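Side-chain contacts in D-alanyl-D-alanine carboxypeptidase (Penicillin binding protein) family protein (Francisella tularensis subsp. tularensis, PDB 6OSU), which probably removes the terminal D-alanine from peptidoglycan precursors, acting as a serine-type D-Ala-D-Ala carboxypeptidase of the penicillin-binding protein family: residues T66-S71 with G276-H281; T70-A75 with I187-E192; T159-P164 with H177-L182; N265-T270 with L289-K294. One frame throughout, in Å; residues are numbered along the deposited sequence.

Contact 1: residues T66-S71 with G276-H281; sequences TKIMTS and GMKTGH
I68 of helix 66-79 lays both its branches against two consecutive residues of strand 274-282, and here the packing is tight. One branch meets the end of a methionine, with I68 CG2 3.6 Å from M277 CE. M277 delivers that methyl by holding CG anti to its own N (chi1 -173°) and staying extended beyond it. The other branch runs antiparallel to the root of K278, which brings I68 CD1 within 3.7 Å of K278 CB. That neighbours in a strand both turn toward the helix is consistent with the classic beta bulge they form opposite V290.

The lysine side is looser. K67 and K278 touch through methylenes alone, K67 CD lying 4.0 Å from K278 CE. K67 NZ and K278 NZ stay 5.3 Å apart and find separate main partners. K67 NZ bonds to N126 OD1, S64 OG and D165 O. K278 bends at chi2 and chi4, and its NZ reaches S124 OG and, at 2.9 Å, T279 O. S64, K67 and S124 are the predicted catalytic residues and K278 a predicted substrate binder, so this side lines the predicted active site; the arrangement matches the SxxK and KTG elements of penicillin-binding enzymes.

Around this pairing, L182 and Y186 of helix 176-189 cover I68, M120 of helix 113-123 backs K67, and the strand edges a five-stranded antiparallel sheet.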
loop_
_atom_site.group_PDB
_atom_site.type_symbol
_atom_site.label_atom_id
_atom_site.label_comp_id
_atom_site.label_asym_id
_atom_site.label_seq_id
_atom_site.Cartn_x
_atom_site.Cartn_y
_atom_site.Cartn_z
ATOM N N THR A 66 11.971 -3.920 -5.453
ATOM C CA THR A 66 12.206 -3.306 -6.757
ATOM C C THR A 66 11.139 -3.718 -7.765
ATOM O O THR A 66 10.680 -2.895 -8.565
ATOM C CB THR A 66 13.596 -3.696 -7.266
ATOM O OG1 THR A 66 14.604 -3.322 -6.309
ATOM C CG2 THR A 66 13.890 -3.038 -8.603
ATOM N N LYS A 67 10.723 -4.990 -7.728
ATOM C CA LYS A 67 9.744 -5.499 -8.685
ATOM C C LYS A 67 8.410 -4.771 -8.603
ATOM O O LYS A 67 7.628 -4.828 -9.560
ATOM C CB LYS A 67 9.521 -6.998 -8.470
ATOM C CG LYS A 67 10.711 -7.879 -8.825
ATOM C CD LYS A 67 10.321 -9.348 -8.795
ATOM C CE LYS A 67 11.461 -10.248 -9.251
ATOM N NZ LYS A 67 12.622 -10.252 -8.307
ATOM N N ILE A 68 8.124 -4.093 -7.489
ATOM C CA ILE A 68 6.887 -3.322 -7.406
ATOM C C ILE A 68 6.925 -2.156 -8.379
ATOM O O ILE A 68 5.932 -1.861 -9.057
ATOM C CB ILE A 68 6.642 -2.840 -5.966
ATOM C CG1 ILE A 68 6.510 -4.031 -5.017
ATOM C CG2 ILE A 68 5.397 -1.971 -5.903
ATOM C CD1 ILE A 68 6.393 -3.628 -3.568
ATOM N N MET A 69 8.070 -1.470 -8.464
ATOM C CA MET A 69 8.199 -0.375 -9.419
ATOM C C MET A 69 8.119 -0.887 -10.849
ATOM O O MET A 69 7.471 -0.268 -11.702
ATOM C CB MET A 69 9.510 0.379 -9.198
ATOM C CG MET A 69 9.776 1.430 -10.264
ATOM S SD MET A 69 8.477 2.681 -10.315
ATOM C CE MET A 69 8.981 3.747 -8.968
ATOM N N THR A 70 8.770 -2.017 -11.132
ATOM C CA THR A 70 8.674 -2.597 -12.468
ATOM C C THR A 70 7.227 -2.928 -12.802
ATOM O O THR A 70 6.731 -2.587 -13.882
ATOM C CB THR A 70 9.557 -3.842 -12.571
ATOM O OG1 THR A 70 10.916 -3.488 -12.281
ATOM C CG2 THR A 70 9.489 -4.429 -13.973
ATOM N N SER A 71 6.524 -3.570 -11.868
ATOM C CA SER A 71 5.106 -3.849 -12.069
ATOM C C SER A 71 4.295 -2.562 -12.158
ATOM O O SER A 71 3.313 -2.489 -12.905
ATOM C CB SER A 71 4.586 -4.730 -10.935
ATOM O OG SER A 71 3.199 -4.969 -11.086
ATOM N N GLY A 276 -2.097 -7.987 -0.200
ATOM C CA GLY A 276 -0.828 -7.595 -0.787
ATOM C C GLY A 276 0.272 -7.674 0.248
ATOM O O GLY A 276 0.025 -7.921 1.430
ATOM N N MET A 277 1.502 -7.451 -0.211
ATOM C CA MET A 277 1.779 -7.089 -1.598
ATOM C C MET A 277 2.966 -7.883 -2.154
ATOM O O MET A 277 2.809 -8.666 -3.086
ATOM C CB MET A 277 2.050 -5.581 -1.708
ATOM C CG MET A 277 2.192 -5.045 -3.125
ATOM S SD MET A 277 2.297 -3.231 -3.217
ATOM C CE MET A 277 2.020 -2.959 -4.964
ATOM N N LYS A 278 4.149 -7.692 -1.572
ATOM C CA LYS A 278 5.376 -8.209 -2.162
ATOM C C LYS A 278 6.430 -8.439 -1.087
ATOM O O LYS A 278 6.582 -7.627 -0.169
ATOM C CB LYS A 278 5.928 -7.241 -3.213
ATOM C CG LYS A 278 7.085 -7.786 -4.030
ATOM C CD LYS A 278 6.598 -8.845 -4.997
ATOM C CE LYS A 278 7.745 -9.465 -5.777
ATOM N NZ LYS A 278 8.586 -10.358 -4.934
ATOM N N THR A 279 7.173 -9.531 -1.226
ATOM C CA THR A 279 8.288 -9.862 -0.354
ATOM C C THR A 279 9.595 -9.659 -1.104
ATOM O O THR A 279 9.618 -9.465 -2.320
ATOM C CB THR A 279 8.189 -11.309 0.148
ATOM O OG1 THR A 279 8.118 -12.197 -0.974
ATOM C CG2 THR A 279 6.954 -11.495 1.004
ATOM N N GLY A 280 10.688 -9.713 -0.352
ATOM C CA GLY A 280 12.023 -9.634 -0.909
ATOM C C GLY A 280 13.076 -10.010 0.113
ATOM O O GLY A 280 12.882 -9.797 1.314
ATOM N N HIS A 281 14.191 -10.577 -0.339
ATOM C CA HIS A 281 15.259 -10.949 0.580
ATOM C C HIS A 281 16.592 -10.963 -0.145
ATOM O O HIS A 281 16.775 -11.719 -1.103
ATOM C CB HIS A 281 14.995 -12.313 1.211
ATOM C CG HIS A 281 16.187 -12.891 1.901
ATOM N ND1 HIS A 281 16.679 -12.380 3.082
ATOM C CD2 HIS A 281 16.999 -13.920 1.568
ATOM C CE1 HIS A 281 17.737 -13.077 3.454
ATOM N NE2 HIS A 281 17.952 -14.018 2.552
#

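Contact 2: residues T70-A75 with I187-E192; sequences TSYIVA and IYNFPE
The ring of F190 meets both Y72 and A75 of helix 66-79, each in a different way. The aromatic interaction is T-shaped: F190 points its edge into the face of Y72, the centroids being 5.1 Å apart and the planes 80° to one another. F190 CE2 sits over the centre of the tyrosine ring, 3.7 Å from Y72 CE1. With CG anti to the backbone N (chi1 -176°), the Y72 ring stands out mostly across the helix axis and presents that face to the incoming edge.

The CH-pi interaction uses the flat side of F190. The methyl of A75 lies over it, displaced toward the rim, and A75 CB comes within 3.4 Å of F190 CG. On the opposite face rests CB of N189, so the phenyl group is sandwiched between two aliphatic carbons, which should restrict its tilt.

Polar bonding lies outside this pairing: Y72 OH bonds to S185 OG, one turn back in helix 176-189, and N189 O accepts from K79 NZ.

F190 is the first residue to leave helical geometry after helix 176-189. The contact thus packs that helix's end against helix 66-79, where I154 of helix 140-154 also touches Y72 and A193 of helix 191-194 touches A75.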
loop_
_atom_site.group_PDB
_atom_site.type_symbol
_atom_site.label_atom_id
_atom_site.label_comp_id
_atom_site.label_asym_id
_atom_site.label_seq_id
_atom_site.Cartn_x
_atom_site.Cartn_y
_atom_site.Cartn_z
ATOM N N THR A 70 8.770 -2.017 -11.132
ATOM C CA THR A 70 8.674 -2.597 -12.468
ATOM C C THR A 70 7.227 -2.928 -12.802
ATOM O O THR A 70 6.731 -2.587 -13.882
ATOM C CB THR A 70 9.557 -3.842 -12.571
ATOM O OG1 THR A 70 10.916 -3.488 -12.281
ATOM C CG2 THR A 70 9.489 -4.429 -13.973
ATOM N N SER A 71 6.524 -3.570 -11.868
ATOM C CA SER A 71 5.106 -3.849 -12.069
ATOM C C SER A 71 4.295 -2.562 -12.158
ATOM O O SER A 71 3.313 -2.489 -12.905
ATOM C CB SER A 71 4.586 -4.730 -10.935
ATOM O OG SER A 71 3.199 -4.969 -11.086
ATOM N N TYR A 72 4.686 -1.540 -11.391
ATOM C CA TYR A 72 4.009 -0.246 -11.458
ATOM C C TYR A 72 4.057 0.322 -12.873
ATOM O O TYR A 72 3.044 0.792 -13.404
ATOM C CB TYR A 72 4.657 0.721 -10.464
ATOM C CG TYR A 72 3.992 2.074 -10.345
ATOM C CD1 TYR A 72 3.082 2.331 -9.328
ATOM C CD2 TYR A 72 4.288 3.102 -11.238
ATOM C CE1 TYR A 72 2.477 3.567 -9.206
ATOM C CE2 TYR A 72 3.689 4.341 -11.125
ATOM C CZ TYR A 72 2.785 4.568 -10.109
ATOM O OH TYR A 72 2.185 5.799 -9.996
ATOM N N ILE A 73 5.233 0.293 -13.498
ATOM C CA ILE A 73 5.373 0.842 -14.841
ATOM C C ILE A 73 4.604 0.001 -15.856
ATOM O O ILE A 73 4.035 0.534 -16.818
ATOM C CB ILE A 73 6.866 0.958 -15.192
ATOM C CG1 ILE A 73 7.506 2.076 -14.366
ATOM C CG2 ILE A 73 7.056 1.180 -16.677
ATOM C CD1 ILE A 73 9.009 2.129 -14.458
ATOM N N VAL A 74 4.560 -1.317 -15.654
ATOM C CA VAL A 74 3.806 -2.190 -16.552
ATOM C C VAL A 74 2.326 -1.832 -16.526
ATOM O O VAL A 74 1.673 -1.736 -17.571
ATOM C CB VAL A 74 4.031 -3.670 -16.185
ATOM C CG1 VAL A 74 3.108 -4.572 -17.012
ATOM C CG2 VAL A 74 5.491 -4.058 -16.388
ATOM N N ALA A 75 1.773 -1.629 -15.325
ATOM C CA ALA A 75 0.366 -1.251 -15.216
ATOM C C ALA A 75 0.103 0.086 -15.895
ATOM O O ALA A 75 -0.927 0.263 -16.557
ATOM C CB ALA A 75 -0.055 -1.194 -13.747
ATOM N N ILE A 187 -2.121 1.196 -5.501
ATOM C CA ILE A 187 -3.514 0.892 -5.170
ATOM C C ILE A 187 -4.452 1.850 -5.886
ATOM O O ILE A 187 -5.506 1.454 -6.397
ATOM C CB ILE A 187 -3.741 0.962 -3.648
ATOM C CG1 ILE A 187 -2.657 0.213 -2.889
ATOM C CG2 ILE A 187 -5.104 0.404 -3.290
ATOM C CD1 ILE A 187 -2.576 -1.182 -3.275
ATOM N N TYR A 188 -4.085 3.127 -5.921
ATOM C CA TYR A 188 -4.993 4.159 -6.399
ATOM C C TYR A 188 -5.081 4.167 -7.920
ATOM O O TYR A 188 -6.179 4.182 -8.484
ATOM C CB TYR A 188 -4.538 5.520 -5.867
ATOM C CG TYR A 188 -5.339 6.680 -6.393
ATOM C CD1 TYR A 188 -6.601 6.963 -5.886
ATOM C CD2 TYR A 188 -4.834 7.497 -7.395
ATOM C CE1 TYR A 188 -7.340 8.028 -6.368
ATOM C CE2 TYR A 188 -5.563 8.563 -7.882
ATOM C CZ TYR A 188 -6.816 8.822 -7.367
ATOM O OH TYR A 188 -7.543 9.883 -7.853
ATOM N N ASN A 189 -3.934 4.143 -8.598
ATOM C CA ASN A 189 -3.931 4.311 -10.046
ATOM C C ASN A 189 -4.236 3.017 -10.788
ATOM O O ASN A 189 -4.777 3.065 -11.897
ATOM C CB ASN A 189 -2.582 4.873 -10.503
ATOM C CG ASN A 189 -2.376 6.314 -10.069
ATOM O OD1 ASN A 189 -1.586 6.595 -9.166
ATOM N ND2 ASN A 189 -3.087 7.233 -10.710
ATOM N N PHE A 190 -3.913 1.860 -10.212
ATOM C CA PHE A 190 -4.007 0.582 -10.917
ATOM C C PHE A 190 -4.706 -0.462 -10.055
ATOM O O PHE A 190 -4.093 -1.448 -9.632
ATOM C CB PHE A 190 -2.614 0.108 -11.333
ATOM C CG PHE A 190 -1.772 1.193 -11.946
ATOM C CD1 PHE A 190 -2.186 1.836 -13.101
ATOM C CD2 PHE A 190 -0.570 1.567 -11.370
ATOM C CE1 PHE A 190 -1.420 2.835 -13.668
ATOM C CE2 PHE A 190 0.204 2.562 -11.935
ATOM C CZ PHE A 190 -0.222 3.199 -13.086
ATOM N N PRO A 191 -6.004 -0.286 -9.793
ATOM C CA PRO A 191 -6.709 -1.262 -8.946
ATOM C C PRO A 191 -6.835 -2.645 -9.571
ATOM O O PRO A 191 -6.818 -3.639 -8.834
ATOM C CB PRO A 191 -8.082 -0.610 -8.730
ATOM C CG PRO A 191 -8.252 0.299 -9.888
ATOM C CD PRO A 191 -6.887 0.813 -10.220
ATOM N N GLU A 192 -6.957 -2.750 -10.897
ATOM C CA GLU A 192 -7.057 -4.068 -11.518
ATOM C C GLU A 192 -5.732 -4.815 -11.444
ATOM O O GLU A 192 -5.687 -5.983 -11.037
ATOM C CB GLU A 192 -7.516 -3.942 -12.970
ATOM C CG GLU A 192 -7.216 -5.187 -13.793
ATOM C CD GLU A 192 -8.426 -5.717 -14.537
ATOM O OE1 GLU A 192 -9.245 -4.899 -15.010
ATOM O OE2 GLU A 192 -8.556 -6.957 -14.650
#

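Contact 3: residues T159-P164 with H177-L182; sequences THFANP and HDMALL
F161 turns the edge of its ring to the end of M179: the methyl lies near the ring plane, with M179 CE 3.9 Å from F161 CZ and 4.0 Å from F161 CE1. The two side chains come from opposite directions, the phenylalanine from an irregular loop and the methionine from helix 176-189. A bend at chi2 (-68°) lays the CG-SD bond along the helix, and the last bond swings the methyl off toward the phenylalanine.

The polar half is a single hydrogen bond. T159 OG1 donates to D178 OD2 at 2.8 Å, and the acceptor uses its anti lone pair, the one directed away from the other carboxylate oxygen. The side chains slide past each other to make it, so that T159 OG1 lies 3.3 Å from D178 CB. The same carboxylate oxygen accepts from the backbone N of N158, and T159 OG1 has a further partner in T174 OG1. D178 therefore grips two successive residues of the loop, and its place in the first turn of a helix would probably favour the charged form.

Both halves are buried. Beyond M179, F161 packs on T66 and M69, while T70 OG1 bonds to P164 O farther along the loop. A loop held thus between helix 176-189 and helix 66-79, which carries the predicted catalytic K67, belongs to the helical part of the penicillin-recognising fold, beside its predicted active site.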
loop_
_atom_site.group_PDB
_atom_site.type_symbol
_atom_site.label_atom_id
_atom_site.label_comp_id
_atom_site.label_asym_id
_atom_site.label_seq_id
_atom_site.Cartn_x
_atom_site.Cartn_y
_atom_site.Cartn_z
ATOM N N THR A 159 15.268 6.991 -3.107
ATOM C CA THR A 159 15.148 5.708 -3.785
ATOM C C THR A 159 15.971 5.743 -5.059
ATOM O O THR A 159 15.886 6.703 -5.827
ATOM C CB THR A 159 13.683 5.396 -4.112
ATOM O OG1 THR A 159 13.003 5.011 -2.914
ATOM C CG2 THR A 159 13.575 4.272 -5.130
ATOM N N HIS A 160 16.773 4.704 -5.273
ATOM C CA HIS A 160 17.521 4.567 -6.517
ATOM C C HIS A 160 17.648 3.090 -6.843
ATOM O O HIS A 160 18.215 2.328 -6.054
ATOM C CB HIS A 160 18.901 5.215 -6.423
ATOM C CG HIS A 160 19.661 5.180 -7.709
ATOM N ND1 HIS A 160 19.454 6.093 -8.720
ATOM C CD2 HIS A 160 20.604 4.322 -8.165
ATOM C CE1 HIS A 160 20.248 5.808 -9.737
ATOM N NE2 HIS A 160 20.955 4.738 -9.426
ATOM N N PHE A 161 17.131 2.695 -8.001
ATOM C CA PHE A 161 17.187 1.313 -8.455
ATOM C C PHE A 161 18.378 1.109 -9.382
ATOM O O PHE A 161 18.705 1.979 -10.192
ATOM C CB PHE A 161 15.890 0.932 -9.166
ATOM C CG PHE A 161 14.675 1.023 -8.290
ATOM C CD1 PHE A 161 14.492 0.130 -7.245
ATOM C CD2 PHE A 161 13.715 1.995 -8.509
ATOM C CE1 PHE A 161 13.375 0.205 -6.435
ATOM C CE2 PHE A 161 12.593 2.076 -7.705
ATOM C CZ PHE A 161 12.421 1.178 -6.666
ATOM N N ALA A 162 19.034 -0.043 -9.245
ATOM C CA ALA A 162 20.157 -0.397 -10.101
ATOM C C ALA A 162 19.767 -1.343 -11.222
ATOM O O ALA A 162 20.544 -1.504 -12.171
ATOM C CB ALA A 162 21.285 -1.037 -9.280
ATOM N N ASN A 163 18.592 -1.956 -11.134
ATOM C CA ASN A 163 18.142 -2.933 -12.115
ATOM C C ASN A 163 16.646 -3.144 -11.922
ATOM O O ASN A 163 16.062 -2.638 -10.954
ATOM C CB ASN A 163 18.925 -4.254 -11.988
ATOM C CG ASN A 163 18.914 -4.816 -10.590
ATOM O OD1 ASN A 163 17.897 -4.771 -9.899
ATOM N ND2 ASN A 163 20.050 -5.342 -10.156
ATOM N N PRO A 164 15.983 -3.862 -12.837
ATOM C CA PRO A 164 14.523 -4.020 -12.725
ATOM C C PRO A 164 14.045 -5.086 -11.748
ATOM O O PRO A 164 12.844 -5.105 -11.431
ATOM C CB PRO A 164 14.097 -4.395 -14.156
ATOM C CG PRO A 164 15.247 -3.999 -15.032
ATOM C CD PRO A 164 16.457 -4.213 -14.186
ATOM N N HIS A 177 9.367 4.566 3.949
ATOM C CA HIS A 177 8.433 5.623 3.572
ATOM C C HIS A 177 8.255 5.679 2.059
ATOM O O HIS A 177 7.130 5.782 1.557
ATOM C CB HIS A 177 8.925 6.967 4.110
ATOM C CG HIS A 177 7.967 8.098 3.893
ATOM N ND1 HIS A 177 8.328 9.418 4.060
ATOM C CD2 HIS A 177 6.662 8.108 3.532
ATOM C CE1 HIS A 177 7.289 10.192 3.805
ATOM N NE2 HIS A 177 6.265 9.422 3.481
ATOM N N ASP A 178 9.361 5.607 1.313
ATOM C CA ASP A 178 9.270 5.654 -0.143
ATOM C C ASP A 178 8.488 4.466 -0.687
ATOM O O ASP A 178 7.718 4.608 -1.645
ATOM C CB ASP A 178 10.667 5.697 -0.757
ATOM C CG ASP A 178 11.225 7.106 -0.848
ATOM O OD1 ASP A 178 10.640 8.027 -0.233
ATOM O OD2 ASP A 178 12.243 7.294 -1.549
ATOM N N MET A 179 8.669 3.285 -0.089
ATOM C CA MET A 179 7.955 2.107 -0.566
ATOM C C MET A 179 6.470 2.175 -0.232
ATOM O O MET A 179 5.642 1.663 -0.994
ATOM C CB MET A 179 8.586 0.842 0.012
ATOM C CG MET A 179 9.790 0.362 -0.783
ATOM S SD MET A 179 9.292 -0.220 -2.415
ATOM C CE MET A 179 10.839 -0.100 -3.317
ATOM N N ALA A 180 6.112 2.810 0.887
ATOM C CA ALA A 180 4.700 3.014 1.192
ATOM C C ALA A 180 4.070 4.009 0.227
ATOM O O ALA A 180 2.910 3.851 -0.172
ATOM C CB ALA A 180 4.536 3.482 2.639
ATOM N N LEU A 181 4.819 5.043 -0.160
ATOM C CA LEU A 181 4.314 5.979 -1.160
ATOM C C LEU A 181 4.054 5.271 -2.482
ATOM O O LEU A 181 3.010 5.477 -3.114
ATOM C CB LEU A 181 5.303 7.131 -1.342
ATOM C CG LEU A 181 5.404 8.129 -0.182
ATOM C CD1 LEU A 181 6.617 9.032 -0.341
ATOM C CD2 LEU A 181 4.135 8.965 -0.081
ATOM N N LEU A 182 4.987 4.415 -2.907
ATOM C CA LEU A 182 4.802 3.661 -4.142
ATOM C C LEU A 182 3.566 2.773 -4.060
ATOM O O LEU A 182 2.738 2.752 -4.980
ATOM C CB LEU A 182 6.049 2.827 -4.436
ATOM C CG LEU A 182 5.956 1.876 -5.631
ATOM C CD1 LEU A 182 5.623 2.652 -6.888
ATOM C CD2 LEU A 182 7.260 1.106 -5.798
#

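Contact 4: residues N265-T270 with L289-K294; sequences NRLLFT and LVSSAK
N265 crosses L289 at about a right angle and presents its amide oxygen to the leucine's methyls, N265 OD1 lying 3.7 Å from L289 CD1 and 3.9 Å from L289 CD2. The amide is carried there with CG anti to the backbone N (chi1 -179°). Its oxygen also caps the turn that leads into helix 267-270, accepting from L267 N at 3.3 Å; the donor stands well above the carbonyl plane, 59° out of it, rather than on a lone pair. The amide nitrogen probably bonds to G276 O in the neighbouring strand, which would fix the rotation of the group.

R266 leads outward, its guanidinium laid with one face over F269 CD2. Its carbonyl oxygen, by contrast, is heavily used, taking hydrogen bonds from F269 N, T270 N and T270 OG1.

L267 returns to the contact. Its CD2 methyl packs on two residues of strand 288-295, lying 3.7 Å from S291 CB and 4.0 Å from L289 CD2. In the penicillin-recognising fold a central antiparallel sheet has helices packed against it, and L289 and S291 belong to a face of that sheet which the short helix shares with helix 310-327: R313 and S317 touch L289, and L321 touches S291. V290, between them, points the other way, toward M277 on the side of helix 66-79.

At T270 the hydroxyl folds back onto the preceding turn, T270 OG1 standing 3.2 Å from R266 O and above that carbonyl's plane.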
loop_
_atom_site.group_PDB
_atom_site.type_symbol
_atom_site.label_atom_id
_atom_site.label_comp_id
_atom_site.label_asym_id
_atom_site.label_seq_id
_atom_site.Cartn_x
_atom_site.Cartn_y
_atom_site.Cartn_z
ATOM N N ASN A 265 4.080 -14.540 0.115
ATOM C CA ASN A 265 3.534 -13.622 1.111
ATOM C C ASN A 265 2.581 -14.427 1.984
ATOM O O ASN A 265 1.408 -14.621 1.657
ATOM C CB ASN A 265 2.840 -12.440 0.448
ATOM C CG ASN A 265 2.281 -11.454 1.456
ATOM O OD1 ASN A 265 2.581 -11.530 2.648
ATOM N ND2 ASN A 265 1.463 -10.521 0.981
ATOM N N ARG A 266 3.103 -14.904 3.118
ATOM C CA ARG A 266 2.321 -15.761 4.003
ATOM C C ARG A 266 1.071 -15.060 4.517
ATOM O O ARG A 266 0.088 -15.723 4.868
ATOM C CB ARG A 266 3.186 -16.225 5.175
ATOM C CG ARG A 266 4.310 -17.175 4.791
ATOM C CD ARG A 266 3.747 -18.412 4.128
ATOM N NE ARG A 266 2.623 -18.957 4.886
ATOM C CZ ARG A 266 1.798 -19.895 4.435
ATOM N NH1 ARG A 266 1.967 -20.403 3.220
ATOM N NH2 ARG A 266 0.802 -20.323 5.196
ATOM N N LEU A 267 1.085 -13.724 4.559
ATOM C CA LEU A 267 -0.045 -12.976 5.100
ATOM C C LEU A 267 -1.336 -13.251 4.341
ATOM O O LEU A 267 -2.423 -13.164 4.923
ATOM C CB LEU A 267 0.267 -11.480 5.080
ATOM C CG LEU A 267 0.644 -10.827 6.409
ATOM C CD1 LEU A 267 1.838 -11.527 7.033
ATOM C CD2 LEU A 267 0.936 -9.351 6.199
ATOM N N LEU A 268 -1.241 -13.578 3.047
ATOM C CA LEU A 268 -2.440 -13.881 2.269
ATOM C C LEU A 268 -3.244 -15.004 2.908
ATOM O O LEU A 268 -4.480 -14.972 2.905
ATOM C CB LEU A 268 -2.063 -14.261 0.837
ATOM C CG LEU A 268 -1.450 -13.188 -0.056
ATOM C CD1 LEU A 268 -1.236 -13.753 -1.452
ATOM C CD2 LEU A 268 -2.334 -11.951 -0.091
ATOM N N PHE A 269 -2.561 -16.000 3.466
ATOM C CA PHE A 269 -3.221 -17.166 4.036
ATOM C C PHE A 269 -3.571 -16.988 5.506
ATOM O O PHE A 269 -4.550 -17.582 5.977
ATOM C CB PHE A 269 -2.330 -18.404 3.875
ATOM C CG PHE A 269 -1.736 -18.554 2.500
ATOM C CD1 PHE A 269 -2.356 -19.344 1.542
ATOM C CD2 PHE A 269 -0.556 -17.904 2.163
ATOM C CE1 PHE A 269 -1.811 -19.480 0.276
ATOM C CE2 PHE A 269 -0.008 -18.033 0.900
ATOM C CZ PHE A 269 -0.636 -18.824 -0.044
ATOM N N THR A 270 -2.802 -16.186 6.242
ATOM C CA THR A 270 -2.944 -16.080 7.690
ATOM C C THR A 270 -3.709 -14.840 8.139
ATOM O O THR A 270 -4.555 -14.937 9.033
ATOM C CB THR A 270 -1.564 -16.093 8.356
ATOM O OG1 THR A 270 -0.788 -14.980 7.892
ATOM C CG2 THR A 270 -0.831 -17.386 8.029
ATOM N N LEU A 289 8.956 -6.896 3.588
ATOM C CA LEU A 289 7.580 -7.107 3.163
ATOM C C LEU A 289 6.876 -5.767 3.033
ATOM O O LEU A 289 6.872 -4.966 3.976
ATOM C CB LEU A 289 6.829 -8.010 4.148
ATOM C CG LEU A 289 5.337 -8.249 3.897
ATOM C CD1 LEU A 289 5.093 -8.783 2.491
ATOM C CD2 LEU A 289 4.769 -9.201 4.941
ATOM N N VAL A 290 6.312 -5.518 1.857
ATOM C CA VAL A 290 5.291 -4.498 1.668
ATOM C C VAL A 290 3.953 -5.219 1.693
ATOM O O VAL A 290 3.709 -6.112 0.874
ATOM C CB VAL A 290 5.489 -3.725 0.355
ATOM C CG1 VAL A 290 4.347 -2.744 0.133
ATOM C CG2 VAL A 290 6.838 -3.002 0.354
ATOM N N SER A 291 3.100 -4.869 2.650
ATOM C CA SER A 291 1.830 -5.556 2.823
ATOM C C SER A 291 0.709 -4.541 2.982
ATOM O O SER A 291 0.927 -3.396 3.389
ATOM C CB SER A 291 1.862 -6.493 4.035
ATOM O OG SER A 291 2.038 -5.755 5.232
ATOM N N SER A 292 -0.503 -4.980 2.652
ATOM C CA SER A 292 -1.687 -4.150 2.781
ATOM C C SER A 292 -2.860 -5.017 3.208
ATOM O O SER A 292 -3.022 -6.140 2.723
ATOM C CB SER A 292 -2.015 -3.429 1.469
ATOM O OG SER A 292 -3.023 -2.452 1.667
ATOM N N ALA A 293 -3.671 -4.494 4.122
ATOM C CA ALA A 293 -4.838 -5.207 4.617
ATOM C C ALA A 293 -6.008 -4.241 4.711
ATOM O O ALA A 293 -5.837 -3.087 5.109
ATOM C CB ALA A 293 -4.571 -5.849 5.986
ATOM N N LYS A 294 -7.191 -4.722 4.342
ATOM C CA LYS A 294 -8.411 -3.928 4.358
ATOM C C LYS A 294 -9.439 -4.615 5.246
ATOM O O LYS A 294 -9.634 -5.831 5.148
ATOM C CB LYS A 294 -8.960 -3.745 2.939
ATOM C CG LYS A 294 -10.150 -2.806 2.841
ATOM C CD LYS A 294 -10.516 -2.532 1.388
ATOM C CE LYS A 294 -11.537 -1.407 1.280
ATOM N NZ LYS A 294 -11.933 -1.126 -0.129
#

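All four contacts are mainly buried, yet their chemistry follows their place. Contacts 1 and 2 share helix 66-79: the first pairs it with the sheet beside the predicted catalytic groups, through aliphatic chains and two lysines, the second with the end of helix 176-189, through aromatic rings. Contact 3 uses that same helix 176-189 and is the one with a hydrogen bond across it; its L182 packs on I68 of contact 1 and Y72 of contact 2. Contact 4 lies on the opposite face of the sheet, joined to contact 1 by the bond from V290 N to K278 O, and its helix turns exposed residues outward. Contacts 2 and 4 do not touch, their centres about 18 Å apart.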